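Local coordinates for glutaredoxin related protein (Sulfolobus solfataricus, PDB 4MNN), which acts as an atypical protein disulfide oxidoreductase of the thioredoxin fold, probably exchanging thiols and disulfides with partner proteins, at residues E9-I14 with S77-S82; K16-I21 with V52-R57; S102-V107 with K132-D137; D146-L151 with D160-P165. All blocks are in the same frame, centred on the assembly; numbering follows the deposited sequence.

Contact 1 of 4, residues E9-I14 with S77-S82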
loop_
_atom_site.group_PDB
_atom_site.type_symbol
_atom_site.label_atom_id
_atom_site.label_comp_id
_atom_site.label_asym_id
_atom_site.label_seq_id
_atom_site.Cartn_x
_atom_site.Cartn_y
_atom_site.Cartn_z
ATOM N N GLU A 9 17.539 7.036 2.846
ATOM C CA GLU A 9 17.848 7.276 1.458
ATOM C C GLU A 9 16.622 7.556 0.617
ATOM O O GLU A 9 16.675 8.362 -0.325
ATOM C CB GLU A 9 18.654 6.117 0.899
ATOM C CG GLU A 9 20.094 6.126 1.426
ATOM C CD GLU A 9 20.849 7.387 1.032
ATOM O OE1 GLU A 9 21.329 8.109 1.932
ATOM O OE2 GLU A 9 20.955 7.660 -0.183
ATOM N N TYR A 10 15.513 6.926 0.971
ATOM C CA TYR A 10 14.292 7.160 0.219
ATOM C C TYR A 10 13.505 8.356 0.694
ATOM O O TYR A 10 12.963 9.094 -0.111
ATOM C CB TYR A 10 13.356 5.950 0.292
ATOM C CG TYR A 10 13.677 4.885 -0.720
ATOM C CD1 TYR A 10 14.735 4.015 -0.527
ATOM C CD2 TYR A 10 12.939 4.784 -1.914
ATOM C CE1 TYR A 10 15.073 3.062 -1.491
ATOM C CE2 TYR A 10 13.268 3.836 -2.880
ATOM C CZ TYR A 10 14.338 2.980 -2.661
ATOM O OH TYR A 10 14.676 2.049 -3.624
ATOM N N LEU A 11 13.471 8.566 2.005
ATOM C CA LEU A 11 12.626 9.609 2.546
ATOM C C LEU A 11 13.212 10.944 2.930
ATOM O O LEU A 11 12.488 11.949 2.971
ATOM C CB LEU A 11 11.869 9.036 3.732
ATOM C CG LEU A 11 11.141 7.719 3.418
ATOM C CD1 LEU A 11 10.294 7.322 4.618
ATOM C CD2 LEU A 11 10.262 7.867 2.163
ATOM N N ASN A 12 14.507 10.973 3.201
ATOM C CA ASN A 12 15.112 12.223 3.623
ATOM C C ASN A 12 14.830 13.391 2.679
ATOM O O ASN A 12 14.636 14.495 3.147
ATOM C CB ASN A 12 16.627 12.066 3.833
ATOM C CG ASN A 12 17.238 13.274 4.531
ATOM O OD1 ASN A 12 16.638 13.842 5.456
ATOM N ND2 ASN A 12 18.436 13.666 4.105
ATOM N N ALA A 13 14.783 13.161 1.376
ATOM C CA ALA A 13 14.532 14.262 0.438
ATOM C C ALA A 13 13.075 14.733 0.500
ATOM O O ALA A 13 12.791 15.941 0.649
ATOM C CB ALA A 13 14.873 13.830 -0.981
ATOM N N ILE A 14 12.156 13.771 0.411
ATOM C CA ILE A 14 10.740 14.096 0.413
ATOM C C ILE A 14 10.277 14.725 1.708
ATOM O O ILE A 14 9.079 14.907 1.914
ATOM C CB ILE A 14 9.867 12.857 0.108
ATOM C CG1 ILE A 14 9.898 11.891 1.282
ATOM C CG2 ILE A 14 10.355 12.179 -1.180
ATOM C CD1 ILE A 14 8.857 10.822 1.198
ATOM N N SER A 77 6.369 4.130 -3.145
ATOM C CA SER A 77 5.092 4.789 -3.283
ATOM C C SER A 77 5.095 6.083 -2.518
ATOM O O SER A 77 4.473 7.055 -2.933
ATOM C CB SER A 77 3.916 3.920 -2.793
ATOM O OG SER A 77 3.911 3.743 -1.376
ATOM N N LEU A 78 5.756 6.111 -1.364
ATOM C CA LEU A 78 5.784 7.356 -0.592
ATOM C C LEU A 78 6.431 8.485 -1.410
ATOM O O LEU A 78 5.947 9.626 -1.441
ATOM C CB LEU A 78 6.594 7.134 0.688
ATOM C CG LEU A 78 5.842 6.799 2.004
ATOM C CD1 LEU A 78 4.521 6.185 1.781
ATOM C CD2 LEU A 78 6.737 5.967 2.912
ATOM N N VAL A 79 7.557 8.165 -2.033
ATOM C CA VAL A 79 8.267 9.167 -2.827
ATOM C C VAL A 79 7.429 9.607 -4.027
ATOM O O VAL A 79 7.346 10.792 -4.325
ATOM C CB VAL A 79 9.619 8.590 -3.297
ATOM C CG1 VAL A 79 10.341 9.589 -4.245
ATOM C CG2 VAL A 79 10.472 8.246 -2.072
ATOM N N ARG A 80 6.812 8.652 -4.727
ATOM C CA ARG A 80 6.009 8.996 -5.907
ATOM C C ARG A 80 4.821 9.872 -5.535
ATOM O O ARG A 80 4.540 10.871 -6.201
ATOM C CB ARG A 80 5.513 7.732 -6.625
ATOM C CG ARG A 80 6.587 6.868 -7.270
ATOM C CD ARG A 80 6.014 6.125 -8.514
ATOM N NE ARG A 80 7.094 5.452 -9.225
ATOM C CZ ARG A 80 7.441 4.181 -9.040
ATOM N NH1 ARG A 80 6.774 3.417 -8.166
ATOM N NH2 ARG A 80 8.498 3.689 -9.686
ATOM N N ILE A 81 4.135 9.505 -4.456
ATOM C CA ILE A 81 2.989 10.275 -4.012
ATOM C C ILE A 81 3.434 11.688 -3.549
ATOM O O ILE A 81 2.795 12.689 -3.896
ATOM C CB ILE A 81 2.255 9.526 -2.867
ATOM C CG1 ILE A 81 1.539 8.303 -3.438
ATOM C CG2 ILE A 81 1.213 10.425 -2.186
ATOM C CD1 ILE A 81 1.170 7.273 -2.360
ATOM N N SER A 82 4.531 11.764 -2.805
ATOM C CA SER A 82 4.987 13.055 -2.303
ATOM C C SER A 82 5.435 14.012 -3.416
ATOM O O SER A 82 5.304 15.230 -3.277
ATOM C CB SER A 82 6.124 12.857 -1.303
ATOM O OG SER A 82 6.456 14.088 -0.688
HETATM O O HOH W 1 6.314 14.091 2.378
HETATM O O HOH W 2 8.344 16.511 -1.065
#

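Contact 2 of 4, residues K16-I21 with V52-R57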
loop_
_atom_site.group_PDB
_atom_site.type_symbol
_atom_site.label_atom_id
_atom_site.label_comp_id
_atom_site.label_asym_id
_atom_site.label_seq_id
_atom_site.Cartn_x
_atom_site.Cartn_y
_atom_site.Cartn_z
ATOM N N LYS A 16 10.303 17.615 2.502
ATOM C CA LYS A 16 9.629 18.884 2.205
ATOM C C LYS A 16 8.164 18.732 1.841
ATOM O O LYS A 16 7.417 19.708 1.858
ATOM C CB LYS A 16 10.363 19.609 1.074
ATOM C CG LYS A 16 9.561 20.706 0.403
ATOM C CD LYS A 16 10.365 21.364 -0.703
ATOM C CE LYS A 16 9.522 22.333 -1.513
ATOM N NZ LYS A 16 10.377 23.075 -2.477
ATOM N N GLY A 17 7.754 17.511 1.515
ATOM C CA GLY A 17 6.362 17.267 1.137
ATOM C C GLY A 17 5.400 17.205 2.325
ATOM O O GLY A 17 5.729 17.689 3.406
ATOM N N ASP A 18 4.224 16.609 2.128
ATOM C CA ASP A 18 3.239 16.508 3.200
ATOM C C ASP A 18 2.630 15.097 3.232
ATOM O O ASP A 18 1.422 14.922 3.471
ATOM C CB ASP A 18 2.138 17.544 3.020
ATOM C CG ASP A 18 1.240 17.238 1.853
ATOM O OD1 ASP A 18 1.723 16.579 0.906
ATOM O OD2 ASP A 18 0.056 17.664 1.873
ATOM N N ILE A 19 3.470 14.095 2.971
ATOM C CA ILE A 19 3.009 12.719 3.056
ATOM C C ILE A 19 2.749 12.512 4.552
ATOM O O ILE A 19 3.494 13.028 5.407
ATOM C CB ILE A 19 4.108 11.728 2.584
ATOM C CG1 ILE A 19 3.912 11.366 1.118
ATOM C CG2 ILE A 19 4.063 10.447 3.428
ATOM C CD1 ILE A 19 2.789 10.354 0.853
ATOM N N THR A 20 1.663 11.811 4.878
ATOM C CA THR A 20 1.350 11.523 6.269
ATOM C C THR A 20 1.021 10.029 6.352
ATOM O O THR A 20 0.245 9.542 5.542
ATOM C CB THR A 20 0.121 12.289 6.777
ATOM O OG1 THR A 20 0.392 13.699 6.777
ATOM C CG2 THR A 20 -0.194 11.873 8.225
ATOM N N ILE A 21 1.621 9.329 7.314
ATOM C CA ILE A 21 1.371 7.904 7.504
ATOM C C ILE A 21 0.612 7.718 8.808
ATOM O O ILE A 21 1.007 8.302 9.818
ATOM C CB ILE A 21 2.709 7.128 7.625
ATOM C CG1 ILE A 21 3.349 6.987 6.250
ATOM C CG2 ILE A 21 2.508 5.776 8.301
ATOM C CD1 ILE A 21 4.768 6.480 6.318
ATOM N N VAL A 52 -1.692 5.592 4.049
ATOM C CA VAL A 52 -0.810 6.599 3.463
ATOM C C VAL A 52 -1.714 7.701 2.950
ATOM O O VAL A 52 -2.616 7.431 2.186
ATOM C CB VAL A 52 -0.001 5.973 2.340
ATOM C CG1 VAL A 52 0.756 7.059 1.558
ATOM C CG2 VAL A 52 0.994 4.953 2.970
ATOM N N LYS A 53 -1.458 8.931 3.407
ATOM C CA LYS A 53 -2.260 10.096 3.050
ATOM C C LYS A 53 -1.422 11.290 2.655
ATOM O O LYS A 53 -0.202 11.342 2.864
ATOM C CB LYS A 53 -3.095 10.543 4.266
ATOM C CG LYS A 53 -3.918 9.424 4.897
ATOM C CD LYS A 53 -4.579 9.887 6.209
ATOM C CE LYS A 53 -5.394 11.184 5.989
ATOM N NZ LYS A 53 -6.132 11.536 7.262
ATOM N N ARG A 54 -2.103 12.252 2.055
ATOM C CA ARG A 54 -1.480 13.520 1.696
ATOM C C ARG A 54 -2.698 14.401 1.938
ATOM O O ARG A 54 -3.706 14.297 1.235
ATOM C CB ARG A 54 -0.994 13.526 0.244
ATOM C CG ARG A 54 -0.070 14.690 -0.049
ATOM C CD ARG A 54 0.508 14.714 -1.466
ATOM N NE ARG A 54 0.954 16.074 -1.772
ATOM C CZ ARG A 54 1.831 16.410 -2.721
ATOM N NH1 ARG A 54 2.397 15.480 -3.499
ATOM N NH2 ARG A 54 2.147 17.695 -2.888
ATOM N N GLY A 55 -2.620 15.222 2.985
ATOM C CA GLY A 55 -3.760 16.040 3.355
ATOM C C GLY A 55 -4.877 15.123 3.824
ATOM O O GLY A 55 -4.635 14.168 4.567
ATOM N N ASP A 56 -6.110 15.377 3.398
ATOM C CA ASP A 56 -7.218 14.517 3.815
ATOM C C ASP A 56 -7.346 13.301 2.900
ATOM O O ASP A 56 -8.171 12.422 3.150
ATOM C CB ASP A 56 -8.560 15.262 3.744
ATOM C CG ASP A 56 -8.707 16.309 4.820
ATOM O OD1 ASP A 56 -8.311 16.019 5.972
ATOM O OD2 ASP A 56 -9.234 17.408 4.507
ATOM N N ARG A 57 -6.561 13.248 1.827
ATOM C CA ARG A 57 -6.722 12.116 0.904
ATOM C C ARG A 57 -6.013 10.829 1.312
ATOM O O ARG A 57 -4.819 10.849 1.542
ATOM C CB ARG A 57 -6.247 12.487 -0.497
ATOM C CG ARG A 57 -6.306 11.328 -1.497
ATOM C CD ARG A 57 -6.033 11.872 -2.919
ATOM N NE ARG A 57 -5.888 10.789 -3.906
ATOM C CZ ARG A 57 -5.593 10.971 -5.190
ATOM N NH1 ARG A 57 -5.400 12.199 -5.659
ATOM N NH2 ARG A 57 -5.504 9.928 -6.009
HETATM O O HOH W 3 -0.547 15.173 4.932
#

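Contact 3 of 4, residues S102-V107 with K132-D137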
loop_
_atom_site.group_PDB
_atom_site.type_symbol
_atom_site.label_atom_id
_atom_site.label_comp_id
_atom_site.label_asym_id
_atom_site.label_seq_id
_atom_site.Cartn_x
_atom_site.Cartn_y
_atom_site.Cartn_z
ATOM N N SER A 102 -13.906 -0.574 -5.122
ATOM C CA SER A 102 -12.955 -1.294 -4.292
ATOM C C SER A 102 -11.991 -2.138 -5.108
ATOM O O SER A 102 -12.383 -2.807 -6.062
ATOM C CB SER A 102 -13.723 -2.203 -3.335
ATOM O OG SER A 102 -12.846 -3.065 -2.622
ATOM N N VAL A 103 -10.726 -2.077 -4.718
ATOM C CA VAL A 103 -9.686 -2.894 -5.323
ATOM C C VAL A 103 -8.912 -3.429 -4.117
ATOM O O VAL A 103 -8.340 -2.648 -3.349
ATOM C CB VAL A 103 -8.712 -2.069 -6.227
ATOM C CG1 VAL A 103 -7.602 -3.006 -6.806
ATOM C CG2 VAL A 103 -9.492 -1.416 -7.362
ATOM N N LYS A 104 -8.930 -4.747 -3.913
ATOM C CA LYS A 104 -8.189 -5.357 -2.818
ATOM C C LYS A 104 -7.139 -6.286 -3.362
ATOM O O LYS A 104 -7.434 -7.175 -4.167
ATOM C CB LYS A 104 -9.102 -6.161 -1.897
ATOM C CG LYS A 104 -10.127 -5.261 -1.227
ATOM C CD LYS A 104 -11.127 -6.038 -0.384
ATOM C CE LYS A 104 -12.053 -5.001 0.296
ATOM N NZ LYS A 104 -12.869 -5.602 1.345
ATOM N N LEU A 105 -5.920 -6.091 -2.891
ATOM C CA LEU A 105 -4.801 -6.925 -3.310
ATOM C C LEU A 105 -4.348 -7.757 -2.117
ATOM O O LEU A 105 -4.081 -7.202 -1.061
ATOM C CB LEU A 105 -3.622 -6.047 -3.769
ATOM C CG LEU A 105 -2.327 -6.852 -3.998
ATOM C CD1 LEU A 105 -2.525 -7.810 -5.169
ATOM C CD2 LEU A 105 -1.121 -5.912 -4.298
ATOM N N PHE A 106 -4.308 -9.074 -2.275
ATOM C CA PHE A 106 -3.804 -9.957 -1.241
ATOM C C PHE A 106 -2.385 -10.352 -1.595
ATOM O O PHE A 106 -2.107 -10.730 -2.730
ATOM C CB PHE A 106 -4.689 -11.200 -1.126
ATOM C CG PHE A 106 -6.069 -10.872 -0.572
ATOM C CD1 PHE A 106 -6.323 -10.981 0.787
ATOM C CD2 PHE A 106 -7.047 -10.326 -1.395
ATOM C CE1 PHE A 106 -7.524 -10.547 1.323
ATOM C CE2 PHE A 106 -8.264 -9.880 -0.875
ATOM C CZ PHE A 106 -8.493 -9.995 0.493
ATOM N N VAL A 107 -1.501 -10.275 -0.603
ATOM C CA VAL A 107 -0.106 -10.654 -0.773
ATOM C C VAL A 107 0.369 -11.430 0.459
ATOM O O VAL A 107 -0.371 -11.591 1.434
ATOM C CB VAL A 107 0.825 -9.382 -0.860
ATOM C CG1 VAL A 107 0.374 -8.445 -1.991
ATOM C CG2 VAL A 107 0.811 -8.613 0.499
ATOM N N LYS A 132 -10.674 2.634 -4.456
ATOM C CA LYS A 132 -10.349 2.576 -3.030
ATOM C C LYS A 132 -9.473 1.336 -2.896
ATOM O O LYS A 132 -9.979 0.216 -2.893
ATOM C CB LYS A 132 -11.596 2.428 -2.158
ATOM C CG LYS A 132 -11.203 2.393 -0.670
ATOM C CD LYS A 132 -12.371 2.129 0.233
ATOM C CE LYS A 132 -11.947 2.323 1.668
ATOM N NZ LYS A 132 -13.045 2.123 2.640
ATOM N N LEU A 133 -8.155 1.565 -2.838
ATOM C CA LEU A 133 -7.160 0.492 -2.753
ATOM C C LEU A 133 -6.849 0.044 -1.332
ATOM O O LEU A 133 -6.541 0.854 -0.464
ATOM C CB LEU A 133 -5.833 0.948 -3.424
ATOM C CG LEU A 133 -4.684 -0.082 -3.362
ATOM C CD1 LEU A 133 -5.102 -1.318 -4.166
ATOM C CD2 LEU A 133 -3.382 0.533 -3.909
ATOM N N GLU A 134 -6.923 -1.255 -1.100
ATOM C CA GLU A 134 -6.567 -1.828 0.202
ATOM C C GLU A 134 -5.672 -3.006 -0.095
ATOM O O GLU A 134 -5.965 -3.779 -1.027
ATOM C CB GLU A 134 -7.826 -2.289 0.951
ATOM C CG GLU A 134 -8.666 -1.060 1.402
ATOM C CD GLU A 134 -9.981 -1.421 2.067
ATOM O OE1 GLU A 134 -10.845 -2.033 1.412
ATOM O OE2 GLU A 134 -10.138 -1.077 3.247
ATOM N N ILE A 135 -4.592 -3.152 0.671
ATOM C CA ILE A 135 -3.663 -4.268 0.469
ATOM C C ILE A 135 -3.745 -5.082 1.730
ATOM O O ILE A 135 -3.801 -4.514 2.801
ATOM C CB ILE A 135 -2.204 -3.792 0.353
ATOM C CG1 ILE A 135 -2.118 -2.565 -0.565
ATOM C CG2 ILE A 135 -1.326 -4.964 -0.132
ATOM C CD1 ILE A 135 -2.520 -2.808 -1.995
ATOM N N TYR A 136 -3.761 -6.407 1.604
ATOM C CA TYR A 136 -3.825 -7.279 2.779
ATOM C C TYR A 136 -2.725 -8.311 2.782
ATOM O O TYR A 136 -2.550 -9.001 1.797
ATOM C CB TYR A 136 -5.132 -8.074 2.810
ATOM C CG TYR A 136 -6.375 -7.234 2.961
ATOM C CD1 TYR A 136 -6.980 -6.625 1.847
ATOM C CD2 TYR A 136 -6.949 -7.051 4.220
ATOM C CE1 TYR A 136 -8.138 -5.854 1.982
ATOM C CE2 TYR A 136 -8.106 -6.270 4.373
ATOM C CZ TYR A 136 -8.693 -5.682 3.254
ATOM O OH TYR A 136 -9.828 -4.914 3.409
ATOM N N ASP A 137 -1.994 -8.404 3.892
ATOM C CA ASP A 137 -0.996 -9.458 4.082
ATOM C C ASP A 137 -1.896 -10.651 4.507
ATOM O O ASP A 137 -2.449 -10.685 5.622
ATOM C CB ASP A 137 -0.030 -9.124 5.218
ATOM C CG ASP A 137 0.979 -10.265 5.503
ATOM O OD1 ASP A 137 0.670 -11.445 5.264
ATOM O OD2 ASP A 137 2.078 -9.991 6.008
HETATM O O HOH W 4 -11.319 -1.386 -1.106
#

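Contact 4 of 4, residues D146-L151 with D160-P165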
loop_
_atom_site.group_PDB
_atom_site.type_symbol
_atom_site.label_atom_id
_atom_site.label_comp_id
_atom_site.label_asym_id
_atom_site.label_seq_id
_atom_site.Cartn_x
_atom_site.Cartn_y
_atom_site.Cartn_z
ATOM N N ASP A 146 -9.639 -15.760 3.491
ATOM C CA ASP A 146 -10.612 -16.819 3.256
ATOM C C ASP A 146 -11.958 -16.327 2.770
ATOM O O ASP A 146 -12.631 -17.006 1.992
ATOM C CB ASP A 146 -10.726 -17.696 4.502
ATOM C CG ASP A 146 -9.483 -18.533 4.716
ATOM O OD1 ASP A 146 -8.821 -18.863 3.700
ATOM O OD2 ASP A 146 -9.154 -18.873 5.881
ATOM N N LYS A 147 -12.328 -15.124 3.181
ATOM C CA LYS A 147 -13.588 -14.543 2.779
ATOM C C LYS A 147 -13.617 -14.425 1.257
ATOM O O LYS A 147 -14.658 -14.666 0.602
ATOM C CB LYS A 147 -13.732 -13.159 3.409
ATOM C CG LYS A 147 -14.967 -12.405 2.936
ATOM C CD LYS A 147 -15.144 -11.082 3.675
ATOM C CE LYS A 147 -16.352 -10.318 3.115
ATOM N NZ LYS A 147 -16.440 -8.952 3.708
ATOM N N TYR A 148 -12.458 -14.051 0.700
ATOM C CA TYR A 148 -12.347 -13.892 -0.746
ATOM C C TYR A 148 -11.768 -15.115 -1.454
ATOM O O TYR A 148 -11.437 -15.066 -2.653
ATOM C CB TYR A 148 -11.568 -12.597 -1.072
ATOM C CG TYR A 148 -12.315 -11.365 -0.602
ATOM C CD1 TYR A 148 -11.972 -10.742 0.597
ATOM C CD2 TYR A 148 -13.428 -10.887 -1.298
ATOM C CE1 TYR A 148 -12.713 -9.677 1.096
ATOM C CE2 TYR A 148 -14.188 -9.807 -0.802
ATOM C CZ TYR A 148 -13.814 -9.216 0.395
ATOM O OH TYR A 148 -14.523 -8.141 0.925
ATOM N N ARG A 149 -11.683 -16.232 -0.724
ATOM C CA ARG A 149 -11.230 -17.500 -1.298
ATOM C C ARG A 149 -9.854 -17.459 -1.955
ATOM O O ARG A 149 -9.591 -18.088 -2.990
ATOM C CB ARG A 149 -12.285 -18.000 -2.305
ATOM C CG ARG A 149 -13.689 -18.202 -1.697
ATOM C CD ARG A 149 -14.583 -18.888 -2.748
ATOM N NE ARG A 149 -15.854 -19.418 -2.260
ATOM C CZ ARG A 149 -16.652 -18.837 -1.365
ATOM N NH1 ARG A 149 -16.324 -17.670 -0.806
ATOM N NH2 ARG A 149 -17.808 -19.418 -1.044
ATOM N N VAL A 150 -8.965 -16.738 -1.306
ATOM C CA VAL A 150 -7.599 -16.583 -1.779
ATOM C C VAL A 150 -6.727 -17.768 -1.351
ATOM O O VAL A 150 -6.748 -18.174 -0.187
ATOM C CB VAL A 150 -7.014 -15.246 -1.218
ATOM C CG1 VAL A 150 -5.509 -15.051 -1.661
ATOM C CG2 VAL A 150 -7.913 -14.063 -1.695
ATOM N N LEU A 151 -6.020 -18.357 -2.313
ATOM C CA LEU A 151 -5.059 -19.421 -2.027
ATOM C C LEU A 151 -3.708 -18.796 -2.460
ATOM O O LEU A 151 -2.954 -18.237 -1.629
ATOM C CB LEU A 151 -5.380 -20.721 -2.811
ATOM C CG LEU A 151 -6.585 -21.515 -2.290
ATOM C CD1 LEU A 151 -6.851 -22.709 -3.202
ATOM C CD2 LEU A 151 -6.293 -21.992 -0.856
ATOM N N ASP A 160 -15.345 -6.303 -4.357
ATOM C CA ASP A 160 -15.617 -7.398 -3.398
ATOM C C ASP A 160 -16.219 -8.639 -4.048
ATOM O O ASP A 160 -16.857 -9.459 -3.378
ATOM C CB ASP A 160 -16.562 -6.922 -2.284
ATOM C CG ASP A 160 -15.942 -5.864 -1.413
ATOM O OD1 ASP A 160 -15.167 -6.210 -0.510
ATOM O OD2 ASP A 160 -16.204 -4.665 -1.639
ATOM N N LYS A 161 -15.973 -8.816 -5.338
ATOM C CA LYS A 161 -16.555 -9.942 -6.074
ATOM C C LYS A 161 -15.586 -11.120 -6.196
ATOM O O LYS A 161 -14.469 -10.956 -6.676
ATOM C CB LYS A 161 -16.931 -9.465 -7.471
ATOM C CG LYS A 161 -18.180 -10.068 -8.083
ATOM C CD LYS A 161 -18.074 -11.546 -8.296
ATOM C CE LYS A 161 -19.210 -12.049 -9.192
ATOM N NZ LYS A 161 -19.025 -13.497 -9.514
ATOM N N VAL A 162 -16.009 -12.298 -5.757
ATOM C CA VAL A 162 -15.166 -13.483 -5.884
ATOM C C VAL A 162 -15.609 -14.081 -7.215
ATOM O O VAL A 162 -16.791 -14.425 -7.386
ATOM C CB VAL A 162 -15.426 -14.524 -4.747
ATOM C CG1 VAL A 162 -14.697 -15.845 -5.051
ATOM C CG2 VAL A 162 -14.964 -13.984 -3.453
ATOM N N GLU A 163 -14.683 -14.172 -8.168
ATOM C CA GLU A 163 -14.989 -14.696 -9.492
ATOM C C GLU A 163 -14.701 -16.195 -9.424
ATOM O O GLU A 163 -13.570 -16.592 -9.166
ATOM C CB GLU A 163 -14.088 -14.042 -10.560
ATOM C CG GLU A 163 -14.286 -12.511 -10.795
ATOM C CD GLU A 163 -15.685 -12.160 -11.319
ATOM O OE1 GLU A 163 -16.345 -13.050 -11.893
ATOM O OE2 GLU A 163 -16.123 -10.993 -11.170
ATOM N N ILE A 164 -15.726 -17.014 -9.647
ATOM C CA ILE A 164 -15.579 -18.472 -9.605
ATOM C C ILE A 164 -15.860 -19.000 -11.011
ATOM O O ILE A 164 -16.922 -18.732 -11.571
ATOM C CB ILE A 164 -16.617 -19.132 -8.641
ATOM C CG1 ILE A 164 -16.615 -18.435 -7.278
ATOM C CG2 ILE A 164 -16.292 -20.638 -8.463
ATOM C CD1 ILE A 164 -15.556 -18.904 -6.356
ATOM N N PRO A 165 -14.910 -19.739 -11.603
ATOM C CA PRO A 165 -15.119 -20.278 -12.955
ATOM C C PRO A 165 -16.434 -21.069 -13.111
ATOM O O PRO A 165 -16.838 -21.836 -12.225
ATOM C CB PRO A 165 -13.873 -21.141 -13.194
ATOM C CG PRO A 165 -13.393 -21.499 -11.784
ATOM C CD PRO A 165 -13.630 -20.199 -11.031
HETATM O O HOH W 5 -17.523 -6.269 2.072
#

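Contact 1 of 4, residues E9-I14 with S77-S82
I14 meets V79 through methyl groups set by both first torsions: CG1 of I14 stands between its own N and carbonyl carbon (chi1 71°), which leaves CG2 facing helix 71-83, while V79 has CG1 trans to N (chi1 175°). CG2 of I14 therefore lies 4.0 Å from CG1 of V79, the two side chains crossing at about a right angle. The other V79 methyl, CG2, fits against the backbone of Y10, 3.3 Å from its O, and also sits at the edge of the Y10 ring, 4.3 Å from CD2. Deeper in, L11 presses CD2 onto CB of L78 at 4.0 Å. No direct hydrogen bond joins the segments. One water donates to I14 O and is hydrogen-bonded to S82 OG, a bridge that is less certain because the serine has two conformers. L78 also touches I21 on strand 19-24. The end of helix 4-11 and the following turn thus pack on helix 71-83, which lies against strand 19-24, as in the helix-on-sheet layering of a thioredoxin-like domain.

Contact 2 of 4, residues K16-I21 with V52-R57
T20 and K53 form an antiparallel hydrogen-bonded pair: T20 N to K53 O is 2.8 Å at 164°, and K53 N to T20 O is 2.8 Å at 158°. A CA-H...O contact adds I19 CA, 3.5 Å from K53 O. The apolar contribution comes from I19, whose CD1 reaches CG1 of V52 at 3.9 Å. The ionic one is the 2.8 Å salt bridge of D18 OD1 with R54 NE, carboxylate and guanidinium planes 81° apart; OD1 is crowded in the model, so its place is less sure. R54 gets there with CG trans to N and its chain extended from CG to NE, and its NH1 goes on to I81 O on helix 71-83. A water bridges the segments where the strand pair ends: it donates to D18 O, accepts from G55 N at 2.8 Å and bonds T20 OG1. G55, with positive phi, belongs to the type II' turn R54-R57. A leucine in place of R54 would probably leave D18 without its opposite charge and I81 O without the NH1 donor. Strand 49-54 runs between strands 19-24 and 57-63, and helix 71-83 packs on the I19 and V52 face through I81, S82, F74 and L78.

Contact 3 of 4, residues S102-V107 with K132-D137
F106 turns one face of its ring over CD1 of Y136, while its own CD1 rests 3.7 Å from the Y136 CB. The ring planes are only 11° apart but slid, with centroids 5.1 Å from each other, so overlap is slight; both side chains have CG trans to the carbonyl carbon and point the same way. K104, extended beyond CG, runs past the same tyrosine, its CD 3.8 Å from Y136 CE1. Its NZ stays 4.1 Å from E134 OE1, too far for a salt bridge, and goes instead to D160 and to the hydroxyl of Y148. A methionine in place of K104 would probably leave D160 without its cationic mate and Y148 OH without this donor. E134 has its own partners, Y63 OH on OE2 and, on OE1, a water that also joins S102 OG and K132 O. The other face is mostly apolar, with D137 at its end: L105 CB packs on I135 CD1 at 3.9 Å, and V103 on L133. Five backbone bonds hold the parallel pair; the shortest, Y136 N to L105 O, is 2.8 Å at 163°, and V107 N to Y136 O is 2.9 Å. With helix 114-127 between them, the two strands make a beta-alpha-beta unit of the thioredoxin fold, in which V107 touches C114 of the CxxC disulfide C111-C114.

Contact 4 of 4, residues D146-L151 with D160-P165
K147 makes the first approach to the 160-165 segment, its carbonyl O lying 4.1 Å from V162 CG2. Its side chain, fully extended, runs alongside the neighbouring tyrosine, CG standing 4.0 Å above one face of the Y148 ring, toward the rim, and NZ reaches the hydroxyl only through a weak bond. Y148, the first residue to leave the helix, then carries the polar link. With its CG trans to the carbonyl carbon (chi1 -64°), the ring stretches out to D160, where OH donates to OD1 at 2.5 Å, shorter than usual, so the exact length is doubtful; ring and carboxylate planes are 36° apart. D160 O meets the ring edge in plane, 3.7 Å from CE2. Nearer the backbone, V162 CG2 lies 3.8 Å from Y148 CA. R149 follows with positive phi (56°) as the C-prime residue of a Schellman motif, its N bonded to D146 O. Extended from CG to NE, it crosses two side chains at about right angles: CD is 3.8 Å from V162 CG1 and 3.7 Å from I164 CD1. The chemistry is divided between aliphatic contacts near R149 and a polar end at D160, whose OD1 accepts from Y148 and also pairs with K104. The charge of K104 would probably help keep the D160 carboxylate ionised, while its N-H bond to the Y148 oxygen would tend to polarise that hydroxyl.

Contacts 1 and 3 are buried, contact 2 is partly buried and contact 4 lies at the surface. Contacts 1 and 2 share one thioredoxin-like unit and touch: the helix of 77-82 rests on the strand of 16-21, and R54 reaches I81 O. Contacts 3 and 4 belong to the other unit and are joined through K104, whose side chain reaches from the sheet to Y148 and D160. Contacts 2 and 3 lie in one mixed sheet, centres about 19 Å apart, one antiparallel and the other parallel. Methyl packing without direct hydrogen bonds carries contact 1, backbone bonding carries the two strand pairs, and one tyrosine-to-aspartate hydrogen bond beside aliphatic packing marks contact 4.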